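Local coordinates for DUF1254 domain-containing protein (Vibrio parahaemolyticus, PDB 3U07) that is of unknown function but combines a DUF1254 and a DUF1214 family region in one chain and probably carries a signal sequence, at residues Trp88-Ala93 with Val203-Pro208; Ile312-Arg317 with Arg413-Asp418. The protein carries 2 engineered substitutions. One frame throughout, in Å; residues are numbered along the deposited sequence.

Contact 1 (Trp88-Ala93 with Val203-Pro208); sequences WLDVAA and VQRTYP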
ATOM      1  N   TRP A  88       0.262  11.279   7.969  1.00 22.22           N
ATOM      2  CA  TRP A  88       1.302  11.795   7.102  1.00 20.74           C
ATOM      3  C   TRP A  88       2.372  12.413   7.982  1.00 24.27           C
ATOM      4  O   TRP A  88       2.080  13.237   8.844  1.00 24.00           O
ATOM      5  CB  TRP A  88       0.746  12.861   6.160  1.00 21.28           C
ATOM      6  CG  TRP A  88      -0.185  12.329   5.124  1.00 24.27           C
ATOM      7  CD1 TRP A  88      -1.538  12.176   5.232  1.00 25.93           C
ATOM      8  CD2 TRP A  88       0.171  11.869   3.817  1.00 22.00           C
ATOM      9  NE1 TRP A  88      -2.048  11.648   4.067  1.00 21.08           N
ATOM     10  CE2 TRP A  88      -1.019  11.447   3.183  1.00 26.46           C
ATOM     11  CE3 TRP A  88       1.382  11.768   3.120  1.00 16.43           C
ATOM     12  CZ2 TRP A  88      -1.035  10.938   1.880  1.00 26.69           C
ATOM     13  CZ3 TRP A  88       1.367  11.262   1.821  1.00 18.00           C
ATOM     14  CH2 TRP A  88       0.164  10.851   1.219  1.00 20.38           C
ATOM     15  N   LEU A  89       3.610  11.993   7.769  1.00 16.63           N
ATOM     16  CA  LEU A  89       4.742  12.510   8.518  1.00 16.16           C
ATOM     17  C   LEU A  89       5.316  13.680   7.736  1.00 19.71           C
ATOM     18  O   LEU A  89       5.225  13.718   6.506  1.00 26.42           O
ATOM     19  CB  LEU A  89       5.825  11.432   8.649  1.00 17.46           C
ATOM     20  CG  LEU A  89       5.925  10.503   9.862  1.00 26.75           C
ATOM     21  CD1 LEU A  89       4.575  10.246  10.487  1.00 18.35           C
ATOM     22  CD2 LEU A  89       6.602   9.217   9.423  1.00 25.06           C
ATOM     23  N   ASP A  90       5.890  14.642   8.449  1.00 18.53           N
ATOM     24  CA  ASP A  90       6.541  15.780   7.805  1.00 15.37           C
ATOM     25  C   ASP A  90       7.833  15.942   8.574  1.00 19.52           C
ATOM     26  O   ASP A  90       7.818  16.321   9.744  1.00 20.56           O
ATOM     27  CB  ASP A  90       5.708  17.058   7.910  1.00 16.34           C
ATOM     28  CG  ASP A  90       6.465  18.285   7.415  1.00 21.22           C
ATOM     29  OD1 ASP A  90       7.450  18.133   6.661  1.00 22.35           O
ATOM     30  OD2 ASP A  90       6.068  19.409   7.773  1.00 26.95           O
ATOM     31  N   VAL A  91       8.949  15.635   7.923  1.00 16.94           N
ATOM     32  CA  VAL A  91      10.251  15.724   8.575  1.00 14.51           C
ATOM     33  C   VAL A  91      11.083  16.916   8.093  1.00 18.36           C
ATOM     34  O   VAL A  91      12.282  16.993   8.364  1.00 17.40           O
ATOM     35  CB  VAL A  91      11.057  14.426   8.342  1.00 14.72           C
ATOM     36  CG1 VAL A  91      10.252  13.214   8.833  1.00 14.61           C
ATOM     37  CG2 VAL A  91      11.380  14.269   6.856  1.00 16.18           C
ATOM     38  N   ALA A  92      10.442  17.844   7.387  1.00 18.42           N
ATOM     39  CA  ALA A  92      11.132  19.023   6.862  1.00 22.02           C
ATOM     40  C   ALA A  92      11.865  19.831   7.930  1.00 22.86           C
ATOM     41  O   ALA A  92      13.053  20.105   7.795  1.00 28.27           O
ATOM     42  CB  ALA A  92      10.146  19.933   6.125  1.00 19.45           C
ATOM     43  N   ALA A  93      11.155  20.213   8.987  1.00 21.58           N
ATOM     44  CA  ALA A  93      11.753  21.025  10.045  1.00 26.29           C
ATOM     45  C   ALA A  93      12.708  20.237  10.919  1.00 24.32           C
ATOM     46  O   ALA A  93      13.738  20.750  11.341  1.00 20.11           O
ATOM     47  CB  ALA A  93      10.658  21.657  10.906  1.00 27.88           C
ATOM     48  N   VAL A 203       7.126  23.558   9.007  1.00 35.31           N
ATOM     49  CA  VAL A 203       7.130  24.216   7.711  1.00 38.20           C
ATOM     50  C   VAL A 203       5.702  24.384   7.209  1.00 37.55           C
ATOM     51  O   VAL A 203       4.879  23.474   7.331  1.00 36.36           O
ATOM     52  CB  VAL A 203       7.947  23.403   6.685  1.00 35.29           C
ATOM     53  CG1 VAL A 203       7.807  24.008   5.291  1.00 35.17           C
ATOM     54  CG2 VAL A 203       9.409  23.382   7.107  1.00 33.15           C
ATOM     55  N   GLN A 204       5.407  25.565   6.670  1.00 33.72           N
ATOM     56  CA  GLN A 204       4.084  25.856   6.128  1.00 43.02           C
ATOM     57  C   GLN A 204       4.242  25.945   4.616  1.00 42.34           C
ATOM     58  O   GLN A 204       4.963  26.798   4.108  1.00 53.21           O
ATOM     59  CB  GLN A 204       3.548  27.181   6.677  1.00 51.85           C
ATOM     60  CG  GLN A 204       3.396  27.232   8.197  1.00 58.23           C
ATOM     61  CD  GLN A 204       2.577  26.077   8.744  1.00 63.10           C
ATOM     62  OE1 GLN A 204       1.663  25.583   8.085  1.00 68.58           O
ATOM     63  NE2 GLN A 204       2.889  25.652   9.963  1.00 63.46           N
ATOM     64  N   ARG A 205       3.563  25.059   3.900  1.00 34.98           N
ATOM     65  CA  ARG A 205       3.652  25.017   2.444  1.00 32.53           C
ATOM     66  C   ARG A 205       2.494  25.709   1.740  1.00 30.18           C
ATOM     67  O   ARG A 205       1.411  25.858   2.302  1.00 32.97           O
ATOM     68  CB  ARG A 205       3.681  23.556   1.975  1.00 21.49           C
ATOM     69  CG  ARG A 205       4.821  22.717   2.532  1.00 29.34           C
ATOM     70  CD  ARG A 205       4.553  21.225   2.350  1.00 29.30           C
ATOM     71  NE  ARG A 205       5.708  20.416   2.738  1.00 24.26           N
ATOM     72  CZ  ARG A 205       6.038  20.106   3.985  1.00 21.20           C
ATOM     73  NH1 ARG A 205       5.300  20.522   5.008  1.00 16.25           N
ATOM     74  NH2 ARG A 205       7.125  19.385   4.208  1.00 23.03           N
ATOM     75  N   THR A 206       2.740  26.139   0.508  1.00 30.89           N
ATOM     76  CA  THR A 206       1.705  26.742  -0.319  1.00 32.43           C
ATOM     77  C   THR A 206       1.565  25.682  -1.418  1.00 25.63           C
ATOM     78  O   THR A 206       2.445  25.512  -2.263  1.00 28.13           O
ATOM     79  CB  THR A 206       2.147  28.110  -0.894  1.00 38.38           C
ATOM     80  OG1 THR A 206       3.331  27.947  -1.679  1.00 53.07           O
ATOM     81  CG2 THR A 206       2.443  29.074   0.236  1.00 31.32           C
ATOM     82  N   TYR A 207       0.457  24.954  -1.379  1.00 26.02           N
ATOM     83  CA  TYR A 207       0.203  23.852  -2.302  1.00 29.94           C
ATOM     84  C   TYR A 207      -0.429  24.178  -3.645  1.00 33.54           C
ATOM     85  O   TYR A 207      -1.478  24.813  -3.704  1.00 33.37           O
ATOM     86  CB  TYR A 207      -0.684  22.820  -1.609  1.00 29.95           C
ATOM     87  CG  TYR A 207      -0.106  22.235  -0.344  1.00 31.59           C
ATOM     88  CD1 TYR A 207       0.945  21.318  -0.395  1.00 25.84           C
ATOM     89  CD2 TYR A 207      -0.629  22.572   0.907  1.00 26.73           C
ATOM     90  CE1 TYR A 207       1.457  20.744   0.765  1.00 28.21           C
ATOM     91  CE2 TYR A 207      -0.121  22.006   2.078  1.00 24.60           C
ATOM     92  CZ  TYR A 207       0.921  21.088   1.995  1.00 25.62           C
ATOM     93  OH  TYR A 207       1.411  20.490   3.133  1.00 22.27           O
ATOM     94  N   PRO A 208       0.191  23.714  -4.744  1.00 32.02           N
ATOM     95  CA  PRO A 208      -0.346  23.967  -6.085  1.00 34.41           C
ATOM     96  C   PRO A 208      -1.671  23.220  -6.193  1.00 32.52           C
ATOM     97  O   PRO A 208      -1.776  22.083  -5.728  1.00 28.20           O
ATOM     98  CB  PRO A 208       0.709  23.354  -7.011  1.00 32.58           C
ATOM     99  CG  PRO A 208       1.957  23.323  -6.176  1.00 33.73           C
ATOM    100  CD  PRO A 208       1.442  22.939  -4.822  1.00 29.70           C
TER
HETATM  101  O   HOH W   1       8.057  20.595   9.277  1.00 25.09           O

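Contact 2 (Ile312-Arg317 with Arg413-Asp418); sequences IEASYR and RFYGAD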
ATOM      1  N   ILE A 312       6.561  -9.052  -0.543  1.00 20.82           N
ATOM      2  CA  ILE A 312       7.133  -9.890   0.510  1.00 20.64           C
ATOM      3  C   ILE A 312       6.396  -9.692   1.834  1.00 22.56           C
ATOM      4  O   ILE A 312       6.414 -10.566   2.697  1.00 24.23           O
ATOM      5  CB  ILE A 312       8.649  -9.603   0.706  1.00 30.45           C
ATOM      6  CG1 ILE A 312       9.262 -10.645   1.652  1.00 30.59           C
ATOM      7  CG2 ILE A 312       8.853  -8.200   1.259  1.00 26.77           C
ATOM      8  CD1 ILE A 312      10.782 -10.575   1.740  1.00 31.43           C
ATOM      9  N   GLU A 313       5.741  -8.545   1.988  1.00 20.13           N
ATOM     10  CA  GLU A 313       4.996  -8.262   3.209  1.00 21.77           C
ATOM     11  C   GLU A 313       3.552  -8.706   3.018  1.00 23.24           C
ATOM     12  O   GLU A 313       2.922  -9.228   3.938  1.00 23.87           O
ATOM     13  CB  GLU A 313       5.006  -6.764   3.524  1.00 20.30           C
ATOM     14  CG  GLU A 313       6.384  -6.134   3.653  1.00 25.22           C
ATOM     15  CD  GLU A 313       7.213  -6.746   4.766  1.00 28.33           C
ATOM     16  OE1 GLU A 313       6.628  -7.344   5.692  1.00 23.62           O
ATOM     17  OE2 GLU A 313       8.452  -6.614   4.719  1.00 33.40           O
ATOM     18  N   ALA A 314       3.032  -8.478   1.818  1.00 21.95           N
ATOM     19  CA  ALA A 314       1.658  -8.845   1.497  1.00 24.35           C
ATOM     20  C   ALA A 314       1.453  -8.986  -0.004  1.00 23.88           C
ATOM     21  O   ALA A 314       1.795  -8.096  -0.777  1.00 22.88           O
ATOM     22  CB  ALA A 314       0.691  -7.799   2.054  1.00 23.69           C
ATOM     23  N   SER A 315       0.910 -10.126  -0.409  1.00 25.56           N
ATOM     24  CA  SER A 315       0.620 -10.384  -1.813  1.00 23.19           C
ATOM     25  C   SER A 315      -0.859 -10.716  -1.869  1.00 23.52           C
ATOM     26  O   SER A 315      -1.478 -10.990  -0.838  1.00 21.53           O
ATOM     27  CB  SER A 315       1.442 -11.559  -2.337  1.00 20.42           C
ATOM     28  OG  SER A 315       2.797 -11.194  -2.514  1.00 19.98           O
ATOM     29  N   TYR A 316      -1.438 -10.689  -3.060  1.00 23.71           N
ATOM     30  CA  TYR A 316      -2.855 -10.988  -3.155  1.00 28.03           C
ATOM     31  C   TYR A 316      -3.229 -11.637  -4.472  1.00 23.70           C
ATOM     32  O   TYR A 316      -2.444 -11.662  -5.424  1.00 21.66           O
ATOM     33  CB  TYR A 316      -3.679  -9.705  -2.960  1.00 36.90           C
ATOM     34  CG  TYR A 316      -3.838  -8.869  -4.209  1.00 50.95           C
ATOM     35  CD1 TYR A 316      -2.730  -8.342  -4.870  1.00 62.38           C
ATOM     36  CD2 TYR A 316      -5.101  -8.631  -4.752  1.00 58.04           C
ATOM     37  CE1 TYR A 316      -2.875  -7.603  -6.046  1.00 63.90           C
ATOM     38  CE2 TYR A 316      -5.258  -7.895  -5.926  1.00 61.59           C
ATOM     39  CZ  TYR A 316      -4.141  -7.386  -6.568  1.00 63.39           C
ATOM     40  OH  TYR A 316      -4.295  -6.676  -7.737  1.00 65.61           O
ATOM     41  N   ARG A 317      -4.438 -12.184  -4.497  1.00 24.34           N
ATOM     42  CA  ARG A 317      -4.992 -12.816  -5.683  1.00 27.14           C
ATOM     43  C   ARG A 317      -6.485 -12.539  -5.659  1.00 26.82           C
ATOM     44  O   ARG A 317      -7.091 -12.403  -4.592  1.00 28.18           O
ATOM     45  CB  ARG A 317      -4.754 -14.329  -5.669  1.00 26.26           C
ATOM     46  CG  ARG A 317      -3.301 -14.738  -5.869  1.00 26.05           C
ATOM     47  CD  ARG A 317      -2.782 -14.350  -7.253  1.00 17.89           C
ATOM     48  NE  ARG A 317      -1.466 -14.935  -7.502  1.00 23.47           N
ATOM     49  CZ  ARG A 317      -0.316 -14.420  -7.078  1.00 27.20           C
ATOM     50  NH1 ARG A 317      -0.300 -13.289  -6.382  1.00 26.15           N
ATOM     51  NH2 ARG A 317       0.825 -15.047  -7.339  1.00 23.69           N
ATOM     52  N   ARG A 413      -5.342 -13.254   0.460  1.00 22.77           N
ATOM     53  CA  ARG A 413      -4.201 -12.454   0.891  1.00 31.81           C
ATOM     54  C   ARG A 413      -3.111 -13.325   1.505  1.00 23.96           C
ATOM     55  O   ARG A 413      -3.393 -14.281   2.230  1.00 24.42           O
ATOM     56  CB  ARG A 413      -4.666 -11.377   1.878  1.00 30.16           C
ATOM     57  CG  ARG A 413      -5.582 -10.339   1.234  1.00 25.50           C
ATOM     58  CD  ARG A 413      -5.960  -9.230   2.197  1.00 29.76           C
ATOM     59  NE  ARG A 413      -6.628  -8.125   1.508  1.00 34.66           N
ATOM     60  CZ  ARG A 413      -7.943  -8.030   1.326  1.00 35.26           C
ATOM     61  NH1 ARG A 413      -8.753  -8.972   1.784  1.00 28.83           N
ATOM     62  NH2 ARG A 413      -8.448  -6.988   0.678  1.00 37.21           N
ATOM     63  N   PHE A 414      -1.864 -12.995   1.191  1.00 16.25           N
ATOM     64  CA  PHE A 414      -0.721 -13.753   1.691  1.00 16.49           C
ATOM     65  C   PHE A 414       0.260 -12.819   2.399  1.00 27.63           C
ATOM     66  O   PHE A 414       0.756 -11.855   1.814  1.00 27.40           O
ATOM     67  CB  PHE A 414      -0.006 -14.460   0.533  1.00 24.40           C
ATOM     68  CG  PHE A 414      -0.930 -15.182  -0.413  1.00 25.74           C
ATOM     69  CD1 PHE A 414      -1.654 -14.480  -1.373  1.00 19.99           C
ATOM     70  CD2 PHE A 414      -1.060 -16.571  -0.358  1.00 25.44           C
ATOM     71  CE1 PHE A 414      -2.493 -15.145  -2.268  1.00 26.05           C
ATOM     72  CE2 PHE A 414      -1.899 -17.252  -1.250  1.00 24.08           C
ATOM     73  CZ  PHE A 414      -2.615 -16.538  -2.207  1.00 27.79           C
ATOM     74  N   TYR A 415       0.532 -13.116   3.662  1.00 21.40           N
ATOM     75  CA  TYR A 415       1.447 -12.316   4.467  1.00 25.90           C
ATOM     76  C   TYR A 415       2.709 -13.127   4.728  1.00 26.12           C
ATOM     77  O   TYR A 415       2.668 -14.140   5.421  1.00 25.15           O
ATOM     78  CB  TYR A 415       0.765 -11.951   5.780  1.00 24.88           C
ATOM     79  CG  TYR A 415      -0.501 -11.151   5.580  1.00 24.65           C
ATOM     80  CD1 TYR A 415      -0.469  -9.755   5.523  1.00 22.48           C
ATOM     81  CD2 TYR A 415      -1.724 -11.787   5.409  1.00 24.90           C
ATOM     82  CE1 TYR A 415      -1.630  -9.017   5.299  1.00 28.74           C
ATOM     83  CE2 TYR A 415      -2.888 -11.061   5.181  1.00 30.93           C
ATOM     84  CZ  TYR A 415      -2.836  -9.680   5.126  1.00 31.85           C
ATOM     85  OH  TYR A 415      -3.986  -8.966   4.892  1.00 27.95           O
ATOM     86  N   GLY A 416       3.824 -12.678   4.162  1.00 21.71           N
ATOM     87  CA  GLY A 416       5.079 -13.385   4.330  1.00 20.30           C
ATOM     88  C   GLY A 416       5.187 -14.484   3.289  1.00 30.13           C
ATOM     89  O   GLY A 416       5.743 -15.554   3.546  1.00 29.22           O
ATOM     90  N   ALA A 417       4.652 -14.205   2.103  1.00 27.34           N
ATOM     91  CA  ALA A 417       4.649 -15.150   0.992  1.00 28.82           C
ATOM     92  C   ALA A 417       6.033 -15.423   0.423  1.00 30.33           C
ATOM     93  O   ALA A 417       6.923 -14.579   0.513  1.00 26.73           O
ATOM     94  CB  ALA A 417       3.744 -14.631  -0.112  1.00 30.15           C
ATOM     95  N   ASP A 418       6.202 -16.603  -0.176  1.00 30.82           N
ATOM     96  CA  ASP A 418       7.478 -16.973  -0.782  1.00 25.81           C
ATOM     97  C   ASP A 418       7.581 -16.363  -2.180  1.00 21.99           C
ATOM     98  O   ASP A 418       6.665 -15.675  -2.626  1.00 23.04           O
ATOM     99  CB  ASP A 418       7.644 -18.506  -0.821  1.00 32.80           C
ATOM    100  CG  ASP A 418       6.730 -19.195  -1.837  1.00 36.40           C
ATOM    101  OD1 ASP A 418       5.830 -18.549  -2.413  1.00 33.09           O
ATOM    102  OD2 ASP A 418       6.918 -20.409  -2.053  1.00 39.23           O
TER
HETATM  103  O   HOH W   2       7.901 -13.237   2.606  1.00 30.23           O

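Contact 1 (Trp88-Ala93 with Val203-Pro208)
The backbones of Ala93 and Val203 come closest, 6.1 Å between their CA atoms, where the turn that ends strand 82-90 meets an irregular loop; no backbone-to-backbone hydrogen bond joins the two segments. The motif on the strand side is an Asx turn: OD1 of Asp90 accepts from the backbone N of Ala92 at 3.1 Å and closes the turn over Val91. The same carboxylate forms an end-on, two-point salt bridge with Arg205. NH2 of Arg205 lies 2.8 Å from Asp90 OD1, and NH1 of Arg205 lies 3.1 Å from Asp90 OD2 in a nearly straight bond (169° at the hydrogen). The carboxylate does not lie flat against the guanidinium edge, for their planes are 70° apart and both nitrogens meet the oxygens from above the carboxylate plane. Ala92 N reaches OD1 from the opposite face, so this oxygen is gripped from two sides. Arg205 spans the gap with its chain extended from CG to NE, and its NE is held by a salt bridge to Asp225, which restricts rotation of the guanidinium. Beyond the ion pair, a chi1 of 173° turns CG2 of Val203 beside its backbone N and onto Ala92, where it packs 3.7 Å from Ala92 CB. This surface contact thus joins the end of an outer sheet strand to the loop between helices 191-195 and 215-224. A water bridges the two segments, donating to Asp90 OD2 at 2.8 Å and accepting from the backbone N atoms of both Ala93 and Val203.

Contact 2 (Ile312-Arg317 with Arg413-Asp418)
This is a buried antiparallel strand pairing, where outer strand 315-319 runs beside strand 408-417 in the four-stranded sheet of the DUF1214 region. Ser315 and Phe414 form the hydrogen-bonded pair: Ser315 N donates to Phe414 O at 2.8 Å, in the carbonyl plane, and Phe414 N donates to Ser315 O at 2.9 Å, tilted 34° from the Ser315 carbonyl plane. Tyr316 and Arg413 follow as a non-hydrogen-bonded pair. CA-H...O contacts run alongside, with Ala314 CA 3.2 Å from Phe414 O, and continue where 413-418 turns a corner at Tyr415 and Gly416, from Tyr415 CA to Glu313 O and from Gly416 CA to Ile312 O. Gly416 has a left-handed backbone conformation in which a CB would press on the preceding carbonyl oxygen. Phe414 buries more surface here than any other residue. With CG anti to the carbonyl carbon (chi1 -47°), its ring lies along 315-317, edge to the Ser315 carbonyl, CD1 being 3.5 Å from Ser315 O. Farther out, CG of Arg317 touches Phe414 CE1 at 3.7 Å, the two side chains crossing at about a right angle. A bend at chi2 (-65°) folds Arg317 back, and its NH1 bonds Tyr316 O at 2.9 Å while NH2 reaches the carbonyls of Ile421 and Tyr426. Next to the ladder, Ala314 CB lies 4.1 Å from Tyr415 CD1; the Tyr415 hydroxyl bonds Asp81. A water bridges Ile312 O and Ala417 O. Strand pairing thus serves the Ser315 and Phe414 carbonyls and water those of Ile312 and Ala417, while Arg317 gives its CG to the Phe414 ring and its guanidinium to carbonyls.

Overall arrangement
From the N terminus, the chain passes helix 26-52 and runs along strand 82-90, whose end is the first half of contact 1. It then builds most of two four-stranded sheets before 203-208 returns to that strand end, closing a loop of 109 intervening residues. A largely helical stretch leads on to 312-317, and a further 95 residues, with strands but no helix, separate it from 413-418 in contact 2. The two closures therefore follow one another, neither nesting nor crossing. Their centres are 33 Å apart, on opposite sides of the chain's centre: contact 1 ties a sheet edge to an interhelical loop at the surface, and contact 2 joins neighbouring strands of the antiparallel sheet 315-319/408-417/347-354/369-371.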